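Long-range contacts in tRNA (guanine-N(1)-)-methyltransferase (Corynebacterium diphtheriae, PDB 7KFF), which probably methylates N1 of guanine 37 in tRNA, using S-adenosyl-L-methionine, as a member of the knotted SPOUT methyltransferases: residues M17-I22 and E160-A165; P26-P31 and A202-A207; H51-W56 and G83-D88; E151-W156 and E208-L213. All blocks are in the same frame, centred on the assembly; numbering follows the deposited sequence. Where two conformers were deposited one is given.

Contact 1: M17-I22 and E160-A165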
loop_
_atom_site.group_PDB
_atom_site.type_symbol
_atom_site.label_atom_id
_atom_site.label_comp_id
_atom_site.label_asym_id
_atom_site.label_seq_id
_atom_site.Cartn_x
_atom_site.Cartn_y
_atom_site.Cartn_z
HETATM N N MSE A 17 -7.947 0.905 -20.651
HETATM C CA MSE A 17 -7.072 -0.053 -20.000
HETATM C C MSE A 17 -7.939 -1.174 -19.446
HETATM O O MSE A 17 -8.963 -0.923 -18.807
HETATM C CB MSE A 17 -6.301 0.603 -18.872
HETATM C CG MSE A 17 -5.450 -0.397 -18.057
HETATM SE SE MSE A 17 -4.606 0.478 -16.597
HETATM C CE MSE A 17 -3.377 1.530 -17.665
ATOM N N ARG A 18 -7.531 -2.408 -19.698
ATOM C CA ARG A 18 -8.183 -3.585 -19.148
ATOM C C ARG A 18 -7.376 -4.119 -17.978
ATOM O O ARG A 18 -6.172 -4.354 -18.109
ATOM C CB ARG A 18 -8.292 -4.669 -20.216
ATOM C CG ARG A 18 -8.838 -5.983 -19.756
ATOM C CD ARG A 18 -10.275 -5.919 -19.308
ATOM N NE ARG A 18 -10.706 -7.246 -18.897
ATOM C CZ ARG A 18 -11.968 -7.605 -18.697
ATOM N NH1 ARG A 18 -12.939 -6.727 -18.896
ATOM N NH2 ARG A 18 -12.247 -8.841 -18.307
ATOM N N LEU A 19 -8.032 -4.282 -16.840
ATOM C CA LEU A 19 -7.467 -4.921 -15.668
ATOM C C LEU A 19 -8.208 -6.223 -15.426
ATOM O O LEU A 19 -9.435 -6.231 -15.368
ATOM C CB LEU A 19 -7.650 -4.071 -14.418
ATOM C CG LEU A 19 -7.121 -2.658 -14.438
ATOM C CD1 LEU A 19 -7.352 -2.011 -13.066
ATOM C CD2 LEU A 19 -5.664 -2.589 -14.843
ATOM N N ASP A 20 -7.474 -7.316 -15.270
ATOM C CA ASP A 20 -8.043 -8.599 -14.873
ATOM C C ASP A 20 -7.364 -9.022 -13.578
ATOM O O ASP A 20 -6.136 -8.962 -13.466
ATOM C CB ASP A 20 -7.843 -9.661 -15.944
ATOM C CG ASP A 20 -8.814 -9.522 -17.083
ATOM O OD1 ASP A 20 -9.999 -9.896 -16.903
ATOM O OD2 ASP A 20 -8.417 -8.978 -18.138
ATOM N N VAL A 21 -8.151 -9.442 -12.599
ATOM C CA VAL A 21 -7.643 -9.812 -11.284
ATOM C C VAL A 21 -8.075 -11.239 -10.992
ATOM O O VAL A 21 -9.264 -11.555 -11.091
ATOM C CB VAL A 21 -8.182 -8.873 -10.191
ATOM C CG1 VAL A 21 -7.542 -9.202 -8.846
ATOM C CG2 VAL A 21 -7.973 -7.433 -10.552
ATOM N N ILE A 22 -7.126 -12.092 -10.611
ATOM C CA ILE A 22 -7.403 -13.483 -10.262
ATOM C C ILE A 22 -7.181 -13.644 -8.763
ATOM O O ILE A 22 -6.105 -13.306 -8.251
ATOM C CB ILE A 22 -6.526 -14.463 -11.057
ATOM C CG1 ILE A 22 -6.646 -14.209 -12.561
ATOM C CG2 ILE A 22 -6.910 -15.899 -10.720
ATOM C CD1 ILE A 22 -5.555 -14.857 -13.387
ATOM N N GLU A 160 -2.092 -1.627 -22.102
ATOM C CA GLU A 160 -3.444 -1.941 -22.536
ATOM C C GLU A 160 -4.105 -3.007 -21.673
ATOM O O GLU A 160 -5.336 -3.027 -21.568
ATOM C CB GLU A 160 -3.421 -2.456 -23.968
ATOM C CG GLU A 160 -2.854 -1.494 -24.969
ATOM C CD GLU A 160 -2.867 -2.072 -26.371
ATOM O OE1 GLU A 160 -2.260 -1.457 -27.266
ATOM O OE2 GLU A 160 -3.483 -3.140 -26.578
ATOM N N HIS A 161 -3.321 -3.918 -21.098
ATOM C CA HIS A 161 -3.851 -5.070 -20.376
ATOM C C HIS A 161 -2.898 -5.421 -19.248
ATOM O O HIS A 161 -1.744 -5.805 -19.508
ATOM C CB HIS A 161 -3.993 -6.274 -21.313
ATOM C CG HIS A 161 -4.772 -7.399 -20.726
ATOM N ND1 HIS A 161 -4.752 -8.674 -21.246
ATOM C CD2 HIS A 161 -5.607 -7.440 -19.661
ATOM C CE1 HIS A 161 -5.556 -9.444 -20.537
ATOM N NE2 HIS A 161 -6.077 -8.725 -19.562
ATOM N N ILE A 162 -3.393 -5.301 -18.020
ATOM C CA ILE A 162 -2.681 -5.717 -16.822
ATOM C C ILE A 162 -3.486 -6.817 -16.144
ATOM O O ILE A 162 -4.681 -6.648 -15.879
ATOM C CB ILE A 162 -2.409 -4.550 -15.856
ATOM C CG1 ILE A 162 -1.718 -3.385 -16.560
ATOM C CG2 ILE A 162 -1.564 -5.067 -14.694
ATOM C CD1 ILE A 162 -1.459 -2.175 -15.664
ATOM N N VAL A 163 -2.827 -7.937 -15.868
ATOM C CA VAL A 163 -3.377 -9.048 -15.103
ATOM C C VAL A 163 -2.673 -9.063 -13.756
ATOM O O VAL A 163 -1.453 -8.852 -13.684
ATOM C CB VAL A 163 -3.198 -10.372 -15.873
ATOM C CG1 VAL A 163 -3.735 -11.534 -15.066
ATOM C CG2 VAL A 163 -3.894 -10.283 -17.240
ATOM N N PHE A 164 -3.435 -9.304 -12.702
ATOM C CA PHE A 164 -2.922 -9.425 -11.344
ATOM C C PHE A 164 -3.173 -10.823 -10.799
ATOM O O PHE A 164 -4.304 -11.304 -10.843
ATOM C CB PHE A 164 -3.603 -8.433 -10.404
ATOM C CG PHE A 164 -3.362 -6.992 -10.728
ATOM C CD1 PHE A 164 -4.179 -6.341 -11.628
ATOM C CD2 PHE A 164 -2.396 -6.264 -10.059
ATOM C CE1 PHE A 164 -4.014 -4.986 -11.885
ATOM C CE2 PHE A 164 -2.230 -4.914 -10.305
ATOM C CZ PHE A 164 -3.046 -4.273 -11.220
ATOM N N ALA A 165 -2.134 -11.455 -10.258
ATOM C CA ALA A 165 -2.235 -12.756 -9.598
ATOM C C ALA A 165 -2.126 -12.530 -8.097
ATOM O O ALA A 165 -1.049 -12.203 -7.600
ATOM C CB ALA A 165 -1.137 -13.700 -10.083
#

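Contact 2: P26-P31 and A202-A207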
loop_
_atom_site.group_PDB
_atom_site.type_symbol
_atom_site.label_atom_id
_atom_site.label_comp_id
_atom_site.label_asym_id
_atom_site.label_seq_id
_atom_site.Cartn_x
_atom_site.Cartn_y
_atom_site.Cartn_z
ATOM N N PRO A 26 -12.995 -12.532 -4.764
ATOM C CA PRO A 26 -13.414 -11.509 -5.740
ATOM C C PRO A 26 -14.040 -10.267 -5.122
ATOM O O PRO A 26 -13.871 -9.158 -5.644
ATOM C CB PRO A 26 -14.429 -12.244 -6.622
ATOM C CG PRO A 26 -14.199 -13.674 -6.392
ATOM C CD PRO A 26 -13.477 -13.882 -5.108
ATOM N N GLU A 27 -14.802 -10.439 -4.037
ATOM C CA GLU A 27 -15.484 -9.327 -3.389
ATOM C C GLU A 27 -14.505 -8.273 -2.880
ATOM O O GLU A 27 -14.882 -7.097 -2.729
ATOM C CB GLU A 27 -16.356 -9.879 -2.252
ATOM C CG GLU A 27 -15.613 -10.644 -1.123
ATOM C CD GLU A 27 -15.385 -12.150 -1.356
ATOM O OE1 GLU A 27 -15.393 -12.629 -2.507
ATOM O OE2 GLU A 27 -15.206 -12.865 -0.347
ATOM N N TYR A 28 -13.261 -8.659 -2.594
ATOM C CA TYR A 28 -12.280 -7.700 -2.096
ATOM C C TYR A 28 -12.031 -6.611 -3.134
ATOM O O TYR A 28 -11.617 -5.499 -2.791
ATOM C CB TYR A 28 -10.988 -8.430 -1.739
ATOM C CG TYR A 28 -10.177 -7.748 -0.638
ATOM C CD1 TYR A 28 -9.526 -6.536 -0.871
ATOM C CD2 TYR A 28 -10.042 -8.323 0.608
ATOM C CE1 TYR A 28 -8.779 -5.915 0.132
ATOM C CE2 TYR A 28 -9.284 -7.711 1.601
ATOM C CZ TYR A 28 -8.659 -6.516 1.354
ATOM O OH TYR A 28 -7.906 -5.902 2.354
ATOM N N LEU A 29 -12.234 -6.928 -4.409
ATOM C CA LEU A 29 -11.975 -5.984 -5.480
ATOM C C LEU A 29 -13.166 -5.098 -5.813
ATOM O O LEU A 29 -13.100 -4.322 -6.772
ATOM C CB LEU A 29 -11.470 -6.692 -6.720
ATOM C CG LEU A 29 -10.080 -7.308 -6.688
ATOM C CD1 LEU A 29 -8.989 -6.280 -6.268
ATOM C CD2 LEU A 29 -9.973 -8.545 -5.784
ATOM N N ASP A 30 -14.226 -5.167 -5.029
ATOM C CA ASP A 30 -15.372 -4.288 -5.256
ATOM C C ASP A 30 -14.982 -2.803 -5.325
ATOM O O ASP A 30 -15.582 -2.066 -6.108
ATOM C CB ASP A 30 -16.469 -4.532 -4.214
ATOM C CG ASP A 30 -17.269 -5.819 -4.448
ATOM O OD1 ASP A 30 -17.119 -6.470 -5.501
ATOM O OD2 ASP A 30 -18.074 -6.168 -3.559
ATOM N N PRO A 31 -13.970 -2.323 -4.590
ATOM C CA PRO A 31 -13.608 -0.899 -4.701
ATOM C C PRO A 31 -13.043 -0.480 -6.041
ATOM O O PRO A 31 -12.963 0.734 -6.301
ATOM C CB PRO A 31 -12.621 -0.680 -3.548
ATOM C CG PRO A 31 -13.001 -1.723 -2.536
ATOM C CD PRO A 31 -13.369 -2.938 -3.386
ATOM N N ALA A 202 -3.113 -4.983 -2.424
ATOM C CA ALA A 202 -2.046 -4.404 -3.232
ATOM C C ALA A 202 -2.516 -4.111 -4.649
ATOM O O ALA A 202 -2.060 -3.134 -5.250
ATOM C CB ALA A 202 -0.854 -5.353 -3.249
ATOM N N VAL A 203 -3.448 -4.917 -5.186
ATOM C CA VAL A 203 -4.066 -4.594 -6.470
ATOM C C VAL A 203 -4.788 -3.255 -6.387
ATOM O O VAL A 203 -4.662 -2.405 -7.272
ATOM C CB VAL A 203 -5.015 -5.716 -6.915
ATOM C CG1 VAL A 203 -5.708 -5.294 -8.202
ATOM C CG2 VAL A 203 -4.238 -7.018 -7.084
ATOM N N LEU A 204 -5.562 -3.049 -5.322
ATOM C CA LEU A 204 -6.268 -1.779 -5.187
ATOM C C LEU A 204 -5.297 -0.598 -5.140
ATOM O O LEU A 204 -5.560 0.453 -5.738
ATOM C CB LEU A 204 -7.139 -1.805 -3.927
ATOM C CG LEU A 204 -8.256 -2.860 -3.863
ATOM C CD1 LEU A 204 -8.986 -2.744 -2.549
ATOM C CD2 LEU A 204 -9.196 -2.712 -5.030
ATOM N N VAL A 205 -4.169 -0.761 -4.433
ATOM C CA VAL A 205 -3.157 0.286 -4.344
ATOM C C VAL A 205 -2.592 0.601 -5.718
ATOM O O VAL A 205 -2.541 1.763 -6.146
ATOM C CB VAL A 205 -2.051 -0.129 -3.366
ATOM C CG1 VAL A 205 -0.843 0.778 -3.513
ATOM C CG2 VAL A 205 -2.560 -0.131 -1.926
ATOM N N ILE A 206 -2.133 -0.428 -6.421
ATOM C CA ILE A 206 -1.499 -0.225 -7.721
ATOM C C ILE A 206 -2.502 0.343 -8.717
ATOM O O ILE A 206 -2.190 1.256 -9.495
ATOM C CB ILE A 206 -0.862 -1.540 -8.202
ATOM C CG1 ILE A 206 0.320 -1.927 -7.304
ATOM C CG2 ILE A 206 -0.425 -1.410 -9.643
ATOM C CD1 ILE A 206 0.777 -3.377 -7.456
ATOM N N ALA A 207 -3.731 -0.166 -8.683
ATOM C CA ALA A 207 -4.757 0.333 -9.587
ATOM C C ALA A 207 -5.016 1.819 -9.383
ATOM O O ALA A 207 -5.150 2.561 -10.363
ATOM C CB ALA A 207 -6.031 -0.491 -9.449
#

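Contact 3: H51-W56 and G83-D88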
loop_
_atom_site.group_PDB
_atom_site.type_symbol
_atom_site.label_atom_id
_atom_site.label_comp_id
_atom_site.label_asym_id
_atom_site.label_seq_id
_atom_site.Cartn_x
_atom_site.Cartn_y
_atom_site.Cartn_z
ATOM N N HIS A 51 -11.847 -12.479 -11.350
ATOM C CA HIS A 51 -12.049 -13.905 -11.582
ATOM C C HIS A 51 -11.733 -14.712 -10.334
ATOM O O HIS A 51 -10.656 -14.572 -9.753
ATOM C CB HIS A 51 -11.144 -14.397 -12.715
ATOM C CG HIS A 51 -11.191 -13.536 -13.929
ATOM N ND1 HIS A 51 -12.168 -13.663 -14.883
ATOM C CD2 HIS A 51 -10.410 -12.503 -14.316
ATOM C CE1 HIS A 51 -11.976 -12.760 -15.827
ATOM N NE2 HIS A 51 -10.915 -12.041 -15.504
ATOM N N ASP A 52 -12.664 -15.594 -9.964
ATOM C CA ASP A 52 -12.465 -16.496 -8.835
ATOM C C ASP A 52 -11.500 -17.596 -9.242
ATOM O O ASP A 52 -11.826 -18.417 -10.099
ATOM C CB ASP A 52 -13.823 -17.086 -8.447
ATOM C CG ASP A 52 -13.799 -17.872 -7.144
ATOM O OD1 ASP A 52 -12.712 -18.245 -6.679
ATOM O OD2 ASP A 52 -14.905 -18.114 -6.601
ATOM N N LEU A 53 -10.339 -17.631 -8.601
ATOM C CA LEU A 53 -9.343 -18.663 -8.888
ATOM C C LEU A 53 -9.917 -20.067 -8.777
ATOM O O LEU A 53 -9.464 -20.982 -9.478
ATOM C CB LEU A 53 -8.174 -18.492 -7.914
ATOM C CG LEU A 53 -7.003 -19.477 -8.050
ATOM C CD1 LEU A 53 -6.271 -19.290 -9.363
ATOM C CD2 LEU A 53 -6.086 -19.359 -6.842
ATOM N N ARG A 54 -10.904 -20.264 -7.901
ATOM C CA ARG A 54 -11.469 -21.600 -7.720
ATOM C C ARG A 54 -12.176 -22.122 -8.959
ATOM O O ARG A 54 -12.401 -23.337 -9.058
ATOM C CB ARG A 54 -12.423 -21.606 -6.531
ATOM C CG ARG A 54 -11.696 -21.392 -5.230
ATOM C CD ARG A 54 -12.567 -21.679 -4.007
ATOM N NE ARG A 54 -11.967 -20.995 -2.869
ATOM C CZ ARG A 54 -10.995 -21.473 -2.104
ATOM N NH1 ARG A 54 -10.495 -22.681 -2.316
ATOM N NH2 ARG A 54 -10.508 -20.724 -1.133
ATOM N N LEU A 55 -12.518 -21.255 -9.909
ATOM C CA LEU A 55 -13.087 -21.744 -11.154
ATOM C C LEU A 55 -12.157 -22.740 -11.818
ATOM O O LEU A 55 -12.612 -23.601 -12.567
ATOM C CB LEU A 55 -13.318 -20.581 -12.115
ATOM C CG LEU A 55 -14.455 -19.626 -11.773
ATOM C CD1 LEU A 55 -14.450 -18.442 -12.740
ATOM C CD2 LEU A 55 -15.784 -20.351 -11.815
ATOM N N TRP A 56 -10.855 -22.633 -11.555
ATOM C CA TRP A 56 -9.854 -23.485 -12.171
ATOM C C TRP A 56 -9.408 -24.638 -11.269
ATOM O O TRP A 56 -8.476 -25.367 -11.622
ATOM C CB TRP A 56 -8.657 -22.639 -12.613
ATOM C CG TRP A 56 -8.967 -21.761 -13.791
ATOM C CD1 TRP A 56 -8.865 -22.108 -15.107
ATOM C CD2 TRP A 56 -9.449 -20.407 -13.772
ATOM N NE1 TRP A 56 -9.253 -21.063 -15.905
ATOM C CE2 TRP A 56 -9.604 -20.001 -15.111
ATOM C CE3 TRP A 56 -9.742 -19.498 -12.758
ATOM C CZ2 TRP A 56 -10.031 -18.723 -15.456
ATOM C CZ3 TRP A 56 -10.168 -18.240 -13.097
ATOM C CH2 TRP A 56 -10.305 -17.853 -14.436
ATOM N N GLY A 83 -1.696 -22.046 -13.229
ATOM C CA GLY A 83 -1.245 -22.060 -14.601
ATOM C C GLY A 83 -2.396 -21.953 -15.586
ATOM O O GLY A 83 -2.431 -21.064 -16.450
ATOM N N PRO A 84 -3.380 -22.849 -15.470
ATOM C CA PRO A 84 -4.561 -22.739 -16.352
ATOM C C PRO A 84 -5.292 -21.412 -16.220
ATOM O O PRO A 84 -5.760 -20.871 -17.226
ATOM C CB PRO A 84 -5.413 -23.945 -15.939
ATOM C CG PRO A 84 -4.371 -24.951 -15.457
ATOM C CD PRO A 84 -3.366 -24.125 -14.727
ATOM N N ALA A 85 -5.409 -20.871 -15.000
ATOM C CA ALA A 85 -6.077 -19.590 -14.807
ATOM C C ALA A 85 -5.357 -18.492 -15.570
ATOM O O ALA A 85 -5.978 -17.689 -16.277
ATOM C CB ALA A 85 -6.132 -19.270 -13.313
ATOM N N LEU A 86 -4.035 -18.435 -15.439
ATOM C CA LEU A 86 -3.288 -17.400 -16.133
ATOM C C LEU A 86 -3.322 -17.595 -17.642
ATOM O O LEU A 86 -3.342 -16.612 -18.394
ATOM C CB LEU A 86 -1.845 -17.389 -15.627
ATOM C CG LEU A 86 -1.692 -16.810 -14.217
ATOM C CD1 LEU A 86 -0.336 -17.204 -13.649
ATOM C CD2 LEU A 86 -1.848 -15.314 -14.265
ATOM N N ASP A 87 -3.299 -18.851 -18.105
ATOM C CA ASP A 87 -3.404 -19.127 -19.534
ATOM C C ASP A 87 -4.715 -18.567 -20.086
ATOM O O ASP A 87 -4.744 -17.927 -21.141
ATOM C CB ASP A 87 -3.411 -20.638 -19.780
ATOM C CG ASP A 87 -2.077 -21.338 -19.501
ATOM O OD1 ASP A 87 -1.026 -20.682 -19.292
ATOM O OD2 ASP A 87 -2.088 -22.602 -19.469
ATOM N N ASP A 88 -5.817 -18.820 -19.379
ATOM C CA ASP A 88 -7.139 -18.436 -19.869
ATOM C C ASP A 88 -7.332 -16.927 -19.806
ATOM O O ASP A 88 -7.883 -16.319 -20.736
ATOM C CB ASP A 88 -8.211 -19.143 -19.039
ATOM C CG ASP A 88 -8.378 -20.620 -19.397
ATOM O OD1 ASP A 88 -7.734 -21.117 -20.354
ATOM O OD2 ASP A 88 -9.189 -21.300 -18.720
#

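Contact 4: E151-W156 and E208-L213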
loop_
_atom_site.group_PDB
_atom_site.type_symbol
_atom_site.label_atom_id
_atom_site.label_comp_id
_atom_site.label_asym_id
_atom_site.label_seq_id
_atom_site.Cartn_x
_atom_site.Cartn_y
_atom_site.Cartn_z
ATOM N N GLU A 151 7.586 5.801 -10.719
ATOM C CA GLU A 151 8.016 5.510 -12.081
ATOM C C GLU A 151 7.296 4.286 -12.636
ATOM O O GLU A 151 6.892 4.276 -13.806
ATOM C CB GLU A 151 9.527 5.290 -12.102
ATOM C CG GLU A 151 10.130 5.098 -13.478
ATOM C CD GLU A 151 11.647 5.133 -13.451
ATOM O OE1 GLU A 151 12.257 4.165 -12.955
ATOM O OE2 GLU A 151 12.227 6.137 -13.917
ATOM N N ASP A 152 7.141 3.237 -11.821
ATOM C CA ASP A 152 6.340 2.090 -12.245
ATOM C C ASP A 152 4.927 2.534 -12.603
ATOM O O ASP A 152 4.362 2.100 -13.612
ATOM C CB ASP A 152 6.204 1.052 -11.125
ATOM C CG ASP A 152 7.464 0.285 -10.811
ATOM O OD1 ASP A 152 8.290 0.032 -11.703
ATOM O OD2 ASP A 152 7.583 -0.089 -9.619
ATOM N N ALA A 153 4.329 3.398 -11.768
ATOM C CA ALA A 153 2.962 3.829 -12.034
ATOM C C ALA A 153 2.869 4.528 -13.382
ATOM O O ALA A 153 1.949 4.278 -14.169
ATOM C CB ALA A 153 2.461 4.731 -10.907
ATOM N N ARG A 154 3.838 5.391 -13.684
ATOM C CA ARG A 154 3.845 6.066 -14.980
ATOM C C ARG A 154 3.988 5.059 -16.106
ATOM O O ARG A 154 3.262 5.119 -17.095
ATOM C CB ARG A 154 4.968 7.108 -15.057
ATOM C CG ARG A 154 4.745 8.316 -14.176
ATOM C CD ARG A 154 5.653 9.464 -14.533
ATOM N NE ARG A 154 7.059 9.223 -14.217
ATOM C CZ ARG A 154 7.595 9.398 -13.007
ATOM N NH1 ARG A 154 6.840 9.803 -11.998
ATOM N NH2 ARG A 154 8.878 9.138 -12.813
ATOM N N ALA A 155 4.962 4.155 -15.996
ATOM C CA ALA A 155 5.135 3.138 -17.033
ATOM C C ALA A 155 3.842 2.357 -17.262
ATOM O O ALA A 155 3.394 2.174 -18.402
ATOM C CB ALA A 155 6.260 2.174 -16.651
ATOM N N TRP A 156 3.237 1.877 -16.179
ATOM C CA TRP A 156 2.104 0.971 -16.308
ATOM C C TRP A 156 0.838 1.690 -16.761
ATOM O O TRP A 156 -0.065 1.035 -17.285
ATOM C CB TRP A 156 1.890 0.198 -15.013
ATOM C CG TRP A 156 3.096 -0.647 -14.666
ATOM C CD1 TRP A 156 4.107 -1.022 -15.513
ATOM C CD2 TRP A 156 3.441 -1.173 -13.377
ATOM N NE1 TRP A 156 5.049 -1.769 -14.830
ATOM C CE2 TRP A 156 4.663 -1.863 -13.517
ATOM C CE3 TRP A 156 2.821 -1.147 -12.124
ATOM C CZ2 TRP A 156 5.287 -2.491 -12.449
ATOM C CZ3 TRP A 156 3.441 -1.784 -11.060
ATOM C CH2 TRP A 156 4.673 -2.436 -11.231
ATOM N N GLU A 208 -5.106 2.271 -8.132
ATOM C CA GLU A 208 -5.316 3.699 -7.908
ATOM C C GLU A 208 -4.178 4.514 -8.508
ATOM O O GLU A 208 -4.410 5.520 -9.192
ATOM C CB GLU A 208 -5.434 4.018 -6.415
ATOM C CG GLU A 208 -6.748 3.664 -5.788
ATOM C CD GLU A 208 -7.156 4.568 -4.634
ATOM O OE1 GLU A 208 -6.375 5.466 -4.212
ATOM O OE2 GLU A 208 -8.280 4.359 -4.146
ATOM N N ALA A 209 -2.938 4.116 -8.228
ATOM C CA ALA A 209 -1.780 4.896 -8.643
ATOM C C ALA A 209 -1.610 4.910 -10.152
ATOM O O ALA A 209 -1.147 5.907 -10.716
ATOM C CB ALA A 209 -0.529 4.366 -7.964
ATOM N N VAL A 210 -1.972 3.818 -10.820
ATOM C CA VAL A 210 -1.862 3.725 -12.274
ATOM C C VAL A 210 -3.025 4.425 -12.965
ATOM O O VAL A 210 -2.819 5.227 -13.880
ATOM C CB VAL A 210 -1.778 2.243 -12.687
ATOM C CG1 VAL A 210 -1.877 2.076 -14.194
ATOM C CG2 VAL A 210 -0.474 1.637 -12.155
ATOM N N VAL A 211 -4.259 4.106 -12.570
ATOM C CA VAL A 211 -5.411 4.609 -13.316
ATOM C C VAL A 211 -5.533 6.118 -13.188
ATOM O O VAL A 211 -6.005 6.780 -14.119
ATOM C CB VAL A 211 -6.689 3.850 -12.901
ATOM C CG1 VAL A 211 -7.924 4.488 -13.524
ATOM C CG2 VAL A 211 -6.579 2.358 -13.279
ATOM N N ARG A 212 -5.120 6.691 -12.062
ATOM C CA ARG A 212 -5.214 8.141 -11.937
ATOM C C ARG A 212 -4.312 8.879 -12.921
ATOM O O ARG A 212 -4.482 10.091 -13.093
ATOM C CB ARG A 212 -4.929 8.610 -10.521
ATOM C CG ARG A 212 -3.501 8.471 -10.095
ATOM C CD ARG A 212 -3.269 8.929 -8.652
ATOM N NE ARG A 212 -3.309 10.374 -8.427
ATOM C CZ ARG A 212 -2.297 11.210 -8.654
ATOM N NH1 ARG A 212 -1.162 10.785 -9.162
ATOM N NH2 ARG A 212 -2.434 12.487 -8.366
ATOM N N LEU A 213 -3.377 8.196 -13.565
ATOM C CA LEU A 213 -2.507 8.789 -14.573
ATOM C C LEU A 213 -3.063 8.662 -15.987
ATOM O O LEU A 213 -2.428 9.147 -16.936
ATOM C CB LEU A 213 -1.112 8.181 -14.484
ATOM C CG LEU A 213 -0.440 8.351 -13.142
ATOM C CD1 LEU A 213 0.891 7.630 -13.121
ATOM C CD2 LEU A 213 -0.274 9.821 -12.745
#

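Contact 1: M17-I22 and E160-A165
Strands 17-22 and 161-165 run parallel, with Arg18 beside His161 and Val21 beside Phe164. Their axes come within 4.7 Å at an angle of 13°. They are neighbours in the parallel sheet of the SPOUT methyltransferase fold. The backbone bonds alternate as expected for parallel strands. Arg18 N binds Glu160 O at 2.9 Å, and Arg18 O accepts from Ile162 N. Asp20 binds Ile162 O through N and Phe164 N through O, and Ile22 N closes the series on Phe164 O.

On one face, Leu19 CD2 reaches Ile162 CB at 3.9 Å and also touches Phe164 CE1. Val21 CG2 meets Phe164 CD1. Helix 200-211 packs on this face through Val203 and Ile206.

The other face carries a polar cluster around the buried Asp20. Arg18 bends at chi2 (65°) and grips the carboxylate side-on. Its NE binds Asp20 OD2 at 3.0 Å and its NH2 binds Asp20 OD1 at 2.9 Å, in a salt bridge. His51 NE2 also bonds OD1. Arg18 and the other donors probably stabilise the negative charge of Asp20. Asp20 OD2 takes a second bond on its anti side, from His161 NE2 at 2.8 Å.

Contact 2: P26-P31 and A202-A207
The Tyr28 ring meets Leu204 at its edge. Leu204 CD1 lies near the ring plane, 4.2 Å from Tyr28 CE1 and about as far from Tyr28 CD1. Pro31 of the second subunit also packs on Tyr28. The tyrosine hydroxyl makes a weak hydrogen bond to Glu208 of that subunit. The ring of this chain's own Pro31 touches the same methyl, with Pro31 CG 4.1 Å from Leu204 CD1.

Leu204 is the central side chain. It leaves helix 200-211 toward segment 26-31, and chi2 of 179° puts CD1 anti to CA, at the far tip of the chain. There CD1 reaches Tyr28 and Pro31 and lies 3.8 Å from Tyr28 O. CD2 touches Leu29 CD1 at 3.8 Å. The same Leu29 methyl reaches Val203 CG1 at 3.9 Å, where the two side chains cross at about a right angle. Leu29 CD1 bridges two successive residues of the helix.

Segment 26-31, a 3-10 stretch after strand 17-23, has Leu29 N bonded to Pro26 O at 3.0 Å. It packs on helix 200-211 beside the second subunit. Ala202, at the start of segment 202-207, touches the bound S-adenosyl-L-homocysteine, and Leu204 also packs on Val201 of the second subunit. No hydrogen bond crosses between the two segments. The contact is apolar, so it rests on close fit and exclusion of water rather than on directed bonds.

Contact 3: H51-W56 and G83-D88
Trp56 points its CB toward helix 79-90 and lays its indole on Ala85. From CB, the ring begins at Trp56 CG, 3.8 Å from Ala85 CA. Trp56 CD1 passes Ala85 N and touches Pro84 CB at 4.0 Å. Trp56 CD2 meets the alanine methyl, Ala85 CB, at 3.5 Å. Ala85 CA sits 3.5 Å from the centroid of the five-membered ring of Trp56, only 6° off the ring normal, a CH-pi contact. Leu55 CB covers the opposite face near the rim. At the ring edge, Trp56 NE1 donates to Asp88 OD2 at 2.8 Å, with a nearly straight N-H...O angle of 172°. The acceptor lies in the indole plane, while NE1 approaches it from above the carboxylate plane. Leu53 CD1 also touches Ala85 CB.

The 3-10 turn after strand 46-52 is joined to the helix by a CH-pi contact and one directed hydrogen bond. That bond, with the groups on both faces, probably limits rotation of the indole, and it should help stabilise the aspartate's charge.

Contact 4: E151-W156 and E208-L213
Ala153 sits against Ala209 and Val210, and its CB is 4.2 Å from Ala209 CB. The backbones come close, with Ala153 CA 4.8 Å from Val210 CA, which the small alanines probably permit. Leu213 CD1 covers one side of Ala153, 4.0 Å from Ala153 CB and 3.7 Å from Ala153 O. It also touches the aliphatic CG of Arg154. On the other side, the two methyls of Val210 divide between partners. Val210 CG2 meets Trp156 CB at 4.0 Å, near the edge of the indole, and Val210 CG1 lies 3.7 Å from Trp156 O. With CG1 anti to the backbone N (chi1 171°), both branches can face the end of helix 150-156. No hydrogen bond links the two segments.

A second shell surrounds these groups. The carbonyl oxygen Asp152 O lies over one face of the Trp156 ring, and Leu137 and Leu139 of strand 137-141 pack against this side chain. Phe148 touches both Ala153 and Ala209. Asp152 bonds the backbone of Thr149 and forms a salt bridge with Arg187, which ties the helix to strand 185-190. From the other helix, Glu208 accepts hydrogen bonds from Ile197 N and Gly198 N of the second subunit. This is close helix packing built on alanines, within the SPOUT fold, whose members have a knotted chain and typically act as dimers.

In the fold
Contact 1 lies at the middle of the group. Its Phe164 CD2 packs on Val203 CG2 of contact 2 at 3.6 Å, and its selenomethionine, Met17, reaches Trp156 and Val210 of contact 4. On the other side of the sheet, Ile22 CG2 lies 3.7 Å from Leu53 CD1 of contact 3. Contacts 2 and 4 share helix 200-211, with centres about 15 Å apart. Contacts 3 and 4 do not touch, their nearest atoms being about 15 Å apart. Contact 2 comes closest to the cofactor site, through Ala202. The side chains of Ala165 and Ala209 are each about 8 Å from a bound S-adenosyl-L-homocysteine. Contacts 2, 3 and 4 also touch the second subunit.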